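Local coordinates for putative hemin storage protein (Bordetella bronchiseptica, PDB 6AU1), which cleaves deacetylated poly-beta-1,6-N-acetyl-D-glucosamine, a biofilm polysaccharide, through the glycoside hydrolase domain that makes up this chain, at residues L39-V44 and A86-Y91; L46-D51 and A92-L97; R129-H134 and T168-P173. One frame throughout, in Å; residues are numbered along the deposited sequence. Where two conformers were deposited one is given.

In the fold
Interactions 1 and 2 hold the same two elements, strands 43-47 and 89-94 of a TIM barrel. Interaction 1 starts the pairing where the strands begin, largely buried but with an exposed methionine at its margin; interaction 2, nearer the centre of the chain, continues it to the strand ends. They join through the backbone at Tyr91 and Leu46. Interaction 3 is also buried but lies beyond the strands, about 20 Å from interaction 2 between centres, and touches it through Leu97 against Leu130, Pro132 and Arg129. The chemistry shifts along this path: backbone bonds with small aliphatic groups, then aromatic packing, and finally a salt bridge and a carboxylate held by loop groups.

Interaction 1: residues L39-V44 and A86-Y91; sequences LAPSAV and AGVMVY
Met89 O is approached by two consecutive residues: it accepts the backbone N-H of Val44 at 2.8 Å, and Ala43 CA makes a CH...O contact with the same Met89 O at 3.2 Å. This is parallel strand pairing in a TIM barrel, at the beginning of strands 43-47 and 89-94. Ala43 lies abreast of Met89 and Val44 abreast of Val90. The pairing opens with a longer, more bent bond, Met89 N to Ser42 O at 3.2 Å, and runs on through Tyr91 N to Val44 O at 2.9 Å. The two faces of the sheet differ. On the face of Val44 and Val90, helix 75-86 packs against the strands through Leu82. Here Val44 CG2 meets Val88 CG2 at 3.8 Å, while the other methyl of Val88, CG1, lies anti to its own carbonyl carbon (chi1 -58°) and reaches Pro41, touching its ring and its carbonyl oxygen. A water donating to Pro41 O, and weakly to Gly87 O, bridges the loops just ahead of the strands. On the other face, Ala43 CB packs obliquely on the Tyr91 ring, its methyl 3.7 Å from Tyr91 CE1.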
# COMPACT_ATOMS: atom_id res chain seq x y z
N LEU A 39 3.40 17.52 14.33
CA LEU A 39 3.05 17.66 12.93
C LEU A 39 1.53 17.62 12.74
O LEU A 39 1.00 18.23 11.80
CB LEU A 39 3.72 16.55 12.13
CG LEU A 39 4.00 16.79 10.65
CD1 LEU A 39 4.92 17.99 10.46
CD2 LEU A 39 4.62 15.54 10.05
N ALA A 40 0.86 16.91 13.64
CA ALA A 40 -0.60 16.78 13.63
C ALA A 40 -1.20 16.44 12.25
O ALA A 40 -2.05 17.18 11.75
CB ALA A 40 -1.24 18.06 14.17
N PRO A 41 -0.76 15.34 11.64
CA PRO A 41 -1.40 14.90 10.39
C PRO A 41 -2.82 14.39 10.66
O PRO A 41 -3.19 14.17 11.81
CB PRO A 41 -0.50 13.75 9.92
CG PRO A 41 0.02 13.17 11.21
CD PRO A 41 0.26 14.37 12.09
N SER A 42 -3.61 14.22 9.61
CA SER A 42 -4.94 13.65 9.77
C SER A 42 -4.84 12.17 10.14
O SER A 42 -5.61 11.68 10.97
CB SER A 42 -5.79 13.83 8.50
OG SER A 42 -5.19 13.23 7.39
N ALA A 43 -3.86 11.48 9.56
CA ALA A 43 -3.72 10.04 9.77
C ALA A 43 -2.27 9.59 9.65
O ALA A 43 -1.50 10.19 8.90
CB ALA A 43 -4.58 9.29 8.76
N VAL A 44 -1.93 8.56 10.41
CA VAL A 44 -0.69 7.81 10.19
C VAL A 44 -1.02 6.47 9.56
O VAL A 44 -1.89 5.74 10.05
CB VAL A 44 0.10 7.60 11.50
CG1 VAL A 44 1.24 6.58 11.30
CG2 VAL A 44 0.62 8.94 11.99
N ALA A 86 -0.85 11.37 20.27
CA ALA A 86 -0.66 12.29 19.15
C ALA A 86 -1.99 12.76 18.56
O ALA A 86 -2.04 13.73 17.81
CB ALA A 86 0.20 11.64 18.07
N GLY A 87 -3.07 12.05 18.89
CA GLY A 87 -4.40 12.40 18.43
C GLY A 87 -4.65 12.26 16.94
O GLY A 87 -5.46 12.99 16.36
N VAL A 88 -3.97 11.31 16.30
CA VAL A 88 -4.15 11.07 14.87
C VAL A 88 -4.97 9.81 14.64
O VAL A 88 -5.03 8.95 15.51
CB VAL A 88 -2.79 10.89 14.15
CG1 VAL A 88 -1.92 12.11 14.34
CG2 VAL A 88 -2.06 9.63 14.65
N MET A 89 -5.59 9.72 13.47
CA MET A 89 -6.19 8.47 13.03
C MET A 89 -5.09 7.49 12.64
O MET A 89 -4.02 7.91 12.20
CB MET A 89 -7.13 8.71 11.85
CG MET A 89 -8.31 9.59 12.20
SD MET A 89 -9.43 8.79 13.36
CE MET A 89 -10.70 8.22 12.24
N VAL A 90 -5.33 6.20 12.82
CA VAL A 90 -4.31 5.21 12.45
C VAL A 90 -4.88 4.21 11.46
O VAL A 90 -5.92 3.60 11.73
CB VAL A 90 -3.75 4.46 13.68
CG1 VAL A 90 -2.81 3.31 13.22
CG2 VAL A 90 -3.03 5.43 14.59
N TYR A 91 -4.20 4.03 10.33
CA TYR A 91 -4.59 3.00 9.37
C TYR A 91 -3.62 1.84 9.49
O TYR A 91 -2.41 2.06 9.60
CB TYR A 91 -4.54 3.49 7.92
CG TYR A 91 -5.59 4.49 7.48
CD1 TYR A 91 -5.95 5.57 8.26
CD2 TYR A 91 -6.18 4.37 6.22
CE1 TYR A 91 -6.89 6.50 7.82
CE2 TYR A 91 -7.12 5.28 5.77
CZ TYR A 91 -7.47 6.35 6.58
OH TYR A 91 -8.40 7.27 6.15
O HOH W 1 -4.70 15.48 14.07

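Interaction 2: residues L46-D51 and A92-L97; sequences LQAFAD and AWLPVL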
# COMPACT_ATOMS: atom_id res chain seq x y z
N LEU A 46 0.21 3.02 9.28
CA LEU A 46 1.16 2.34 10.15
C LEU A 46 1.42 0.89 9.70
O LEU A 46 0.51 0.07 9.66
CB LEU A 46 0.64 2.38 11.59
CG LEU A 46 1.63 1.86 12.63
CD1 LEU A 46 2.85 2.77 12.69
CD2 LEU A 46 0.94 1.80 14.00
N GLN A 47 2.68 0.60 9.38
CA GLN A 47 3.11 -0.74 8.95
C GLN A 47 2.73 -1.81 9.97
O GLN A 47 3.10 -1.69 11.14
CB GLN A 47 4.62 -0.74 8.74
CG GLN A 47 5.15 -1.91 7.91
CD GLN A 47 6.67 -1.97 7.94
OE1 GLN A 47 7.31 -1.45 8.86
NE2 GLN A 47 7.27 -2.64 6.96
N ALA A 48 2.02 -2.85 9.54
CA ALA A 48 1.63 -3.92 10.47
C ALA A 48 2.42 -5.20 10.22
O ALA A 48 2.28 -6.18 10.96
CB ALA A 48 0.11 -4.18 10.36
N PHE A 49 3.24 -5.17 9.17
CA PHE A 49 4.06 -6.32 8.74
C PHE A 49 5.55 -5.96 8.80
O PHE A 49 5.90 -4.78 8.84
CB PHE A 49 3.68 -6.72 7.30
CG PHE A 49 3.95 -5.65 6.27
CD1 PHE A 49 3.08 -4.57 6.12
CD2 PHE A 49 5.08 -5.72 5.46
CE1 PHE A 49 3.32 -3.58 5.17
CE2 PHE A 49 5.33 -4.74 4.51
CZ PHE A 49 4.45 -3.66 4.36
N ALA A 50 6.42 -6.96 8.83
CA ALA A 50 7.86 -6.69 8.88
C ALA A 50 8.49 -6.91 7.51
O ALA A 50 8.23 -7.92 6.85
CB ALA A 50 8.53 -7.57 9.91
N ASP A 51 9.32 -5.97 7.09
CA ASP A 51 10.06 -6.09 5.82
C ASP A 51 11.47 -5.50 5.97
O ASP A 51 11.88 -4.66 5.16
CB ASP A 51 9.26 -5.38 4.70
CG ASP A 51 9.84 -5.61 3.30
OD1 ASP A 51 10.59 -6.58 3.09
OD2 ASP A 51 9.54 -4.80 2.40
N ALA A 92 -4.13 0.61 9.46
CA ALA A 92 -3.25 -0.55 9.40
C ALA A 92 -2.82 -0.76 7.96
O ALA A 92 -3.65 -0.93 7.08
CB ALA A 92 -3.96 -1.80 9.93
N TRP A 93 -1.51 -0.72 7.73
CA TRP A 93 -0.93 -0.92 6.41
C TRP A 93 -0.46 -2.38 6.32
O TRP A 93 0.42 -2.80 7.07
CB TRP A 93 0.21 0.09 6.21
CG TRP A 93 1.15 -0.14 5.07
CD1 TRP A 93 0.88 -0.73 3.86
CD2 TRP A 93 2.54 0.21 5.05
NE1 TRP A 93 2.02 -0.75 3.09
CE2 TRP A 93 3.05 -0.19 3.80
CE3 TRP A 93 3.40 0.82 5.97
CZ2 TRP A 93 4.39 -0.00 3.44
CZ3 TRP A 93 4.74 1.00 5.61
CH2 TRP A 93 5.21 0.60 4.35
N LEU A 94 -1.09 -3.16 5.44
CA LEU A 94 -0.82 -4.60 5.37
C LEU A 94 -0.77 -5.04 3.91
O LEU A 94 -1.44 -4.45 3.08
CB LEU A 94 -1.93 -5.37 6.12
CG LEU A 94 -1.71 -6.76 6.71
CD1 LEU A 94 -0.52 -6.79 7.67
CD2 LEU A 94 -3.00 -7.25 7.38
N PRO A 95 0.02 -6.08 3.60
CA PRO A 95 -0.00 -6.62 2.24
C PRO A 95 -1.37 -7.19 1.89
O PRO A 95 -2.13 -7.59 2.77
CB PRO A 95 1.04 -7.75 2.29
CG PRO A 95 1.91 -7.43 3.47
CD PRO A 95 0.96 -6.80 4.47
N VAL A 96 -1.67 -7.23 0.60
CA VAL A 96 -2.87 -7.88 0.13
C VAL A 96 -2.59 -9.36 -0.14
O VAL A 96 -3.43 -10.23 0.12
CB VAL A 96 -3.38 -7.20 -1.15
CG1 VAL A 96 -4.68 -7.87 -1.64
CG2 VAL A 96 -3.61 -5.69 -0.90
N LEU A 97 -1.40 -9.64 -0.68
CA LEU A 97 -1.05 -10.98 -1.18
C LEU A 97 0.24 -11.57 -0.61
O LEU A 97 0.36 -12.79 -0.47
CB LEU A 97 -0.90 -10.96 -2.70
CG LEU A 97 -2.09 -10.46 -3.53
CD1 LEU A 97 -1.68 -10.54 -4.99
CD2 LEU A 97 -3.34 -11.28 -3.24
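Phe49 points the edge of its ring at the face of Trp93 in a T-shaped pair, with the planes at 85° and Phe49 CE1 3.7 Å from Trp93 CE2. The pair sits where parallel strands 43-47 and 89-94 of the TIM barrel end, the end at which the active sites of such barrels lie. Phe49 is clasped on both faces: Pro95 CG makes a CH-pi contact over one, 4.0 Å from the ring centroid, and Gln47 CG covers the opposite one, near the rim. Gln47 also presses on the indole, its CB lying 3.4 Å from Trp93 CE3. Its CG is anti to the backbone N (chi1 -163°) and the chain runs on extended, carrying the amide past the tryptophan to Asp15, which accepts from NE2. Farther out, His160 meets both aromatic rings and Tyr335 stands edge-to-face with Trp93. The backbone sets this cluster in place. Trp93 N donates to Leu46 O, and Ala48 N in turn bonds to Trp93 O at 2.9 Å. The same Trp93 O lies at the edge of the Phe49 ring, 3.3 Å from Phe49 CD1.

Interaction 3: residues R129-H134 and T168-P173; sequences RLSPFH and TEDSSP
Ser131, the first residue of a type I turn closed by the bond from His134 N to Ser131 O, faces Asp170, which follows a cis peptide bond, and the two loops run at 63° to each other. The Asp170 carboxylate is held by both loops. Ser131 OG donates to Asp170 OD2 over a short 2.6 Å, meeting that oxygen on its syn side. With its hydroxyl anti to the backbone N (chi1 178°), Ser131 can also accept from Phe133 N at 3.3 Å from OG, forming an ST turn. The other oxygen, Asp170 OD1, takes the backbone N of Ser172 at 3.0 Å, an Asx turn, and the Ser172 hydroxyl, both arriving from the same face of the carboxylate; Gln113 N is a further donor to OD1. The side chain of Phe133 runs antiparallel alongside that of Asp170 and presents its ring edge to the carboxylate, with CD2 3.4 Å from Asp170 OD2.

A second polar link lies beside the first. Arg129 grips Glu169 end-on in a bidentate salt bridge, NH2 to Glu169 OE1 at 2.8 Å and NH1 to Glu169 OE2 at 2.9 Å. Both oxygens lie close to the guanidinium plane, yet the carboxylate is turned 43° from it. Arg129 NE donates to Ser126 O and NH1 also to Val164 O, which would fix the rotation of the group, while Glu169 has a second basic partner in Arg117.

The contact thus joins two successive beta-alpha loops of the TIM barrel, those that follow parallel strands 89-94 and 156-159. Each leads into a helix: His134 is the N-cap of helix 135-151 and Ser172 that of helix 173-181, against which Phe133 packs through Ala175 and Thr178.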
# COMPACT_ATOMS: atom_id res chain seq x y z
N ARG A 129 3.90 -13.29 -3.73
CA ARG A 129 2.46 -13.00 -3.75
C ARG A 129 1.67 -14.30 -3.75
O ARG A 129 1.81 -15.12 -4.68
CB ARG A 129 2.06 -12.17 -4.99
CG ARG A 129 2.40 -10.68 -4.94
CD ARG A 129 2.33 -10.10 -6.37
NE ARG A 129 3.30 -10.79 -7.22
CZ ARG A 129 3.21 -10.94 -8.54
NH1 ARG A 129 2.18 -10.42 -9.21
NH2 ARG A 129 4.15 -11.60 -9.20
N LEU A 130 0.83 -14.50 -2.74
CA LEU A 130 -0.09 -15.63 -2.76
C LEU A 130 -1.11 -15.40 -3.87
O LEU A 130 -1.45 -14.25 -4.18
CB LEU A 130 -0.78 -15.80 -1.41
CG LEU A 130 0.13 -16.28 -0.27
CD1 LEU A 130 -0.61 -16.24 1.05
CD2 LEU A 130 0.63 -17.69 -0.59
N SER A 131 -1.60 -16.48 -4.48
CA SER A 131 -2.65 -16.37 -5.48
C SER A 131 -4.03 -16.17 -4.87
O SER A 131 -4.54 -17.07 -4.19
CB SER A 131 -2.68 -17.62 -6.36
OG SER A 131 -3.75 -17.51 -7.30
N PRO A 132 -4.66 -15.02 -5.12
CA PRO A 132 -6.00 -14.82 -4.55
C PRO A 132 -7.06 -15.66 -5.27
O PRO A 132 -8.21 -15.65 -4.86
CB PRO A 132 -6.24 -13.32 -4.74
CG PRO A 132 -5.47 -13.00 -5.99
CD PRO A 132 -4.23 -13.87 -5.94
N PHE A 133 -6.66 -16.37 -6.32
CA PHE A 133 -7.55 -17.30 -7.00
C PHE A 133 -7.58 -18.69 -6.35
O PHE A 133 -8.47 -19.50 -6.64
CB PHE A 133 -7.14 -17.44 -8.48
CG PHE A 133 -7.18 -16.14 -9.23
CD1 PHE A 133 -8.37 -15.69 -9.79
CD2 PHE A 133 -6.05 -15.36 -9.37
CE1 PHE A 133 -8.43 -14.48 -10.49
CE2 PHE A 133 -6.09 -14.15 -10.06
CZ PHE A 133 -7.29 -13.72 -10.61
N HIS A 134 -6.61 -18.98 -5.48
CA HIS A 134 -6.56 -20.27 -4.79
C HIS A 134 -7.35 -20.19 -3.49
O HIS A 134 -7.10 -19.32 -2.66
CB HIS A 134 -5.11 -20.67 -4.51
CG HIS A 134 -4.95 -22.12 -4.17
ND1 HIS A 134 -5.37 -22.66 -2.97
CD2 HIS A 134 -4.43 -23.15 -4.88
CE1 HIS A 134 -5.11 -23.96 -2.96
NE2 HIS A 134 -4.54 -24.28 -4.11
N THR A 168 1.27 -11.40 -17.79
CA THR A 168 1.57 -12.84 -17.90
C THR A 168 1.03 -13.61 -16.69
O THR A 168 1.29 -14.82 -16.55
CB THR A 168 3.09 -13.11 -18.02
OG1 THR A 168 3.74 -12.79 -16.78
CG2 THR A 168 3.69 -12.28 -19.15
N GLU A 169 0.31 -12.90 -15.82
CA GLU A 169 -0.16 -13.44 -14.54
C GLU A 169 -1.67 -13.23 -14.40
O GLU A 169 -2.23 -12.39 -15.10
CB GLU A 169 0.55 -12.73 -13.38
CG GLU A 169 2.06 -12.92 -13.36
CD GLU A 169 2.74 -11.98 -12.36
OE1 GLU A 169 3.83 -12.34 -11.86
OE2 GLU A 169 2.19 -10.90 -12.07
N ASP A 170 -2.36 -13.95 -13.52
CA ASP A 170 -1.92 -15.13 -12.79
C ASP A 170 -2.17 -16.35 -13.70
O ASP A 170 -3.28 -16.52 -14.20
CB ASP A 170 -2.73 -15.20 -11.48
CG ASP A 170 -2.32 -16.33 -10.57
OD1 ASP A 170 -1.61 -17.26 -11.00
OD2 ASP A 170 -2.74 -16.27 -9.39
N SER A 171 -1.15 -17.17 -13.92
CA SER A 171 -1.25 -18.31 -14.84
C SER A 171 -1.49 -19.65 -14.13
O SER A 171 -1.49 -20.72 -14.76
CB SER A 171 0.01 -18.41 -15.70
OG SER A 171 1.15 -18.66 -14.89
N SER A 172 -1.73 -19.60 -12.82
CA SER A 172 -1.94 -20.81 -12.04
C SER A 172 -3.26 -21.47 -12.43
O SER A 172 -4.15 -20.79 -12.97
CB SER A 172 -1.91 -20.49 -10.54
OG SER A 172 -3.03 -19.72 -10.15
N PRO A 173 -3.40 -22.78 -12.21
CA PRO A 173 -4.60 -23.50 -12.66
C PRO A 173 -5.90 -22.90 -12.10
O PRO A 173 -6.91 -22.83 -12.81
CB PRO A 173 -4.38 -24.92 -12.13
CG PRO A 173 -2.89 -25.07 -12.08
CD PRO A 173 -2.37 -23.70 -11.68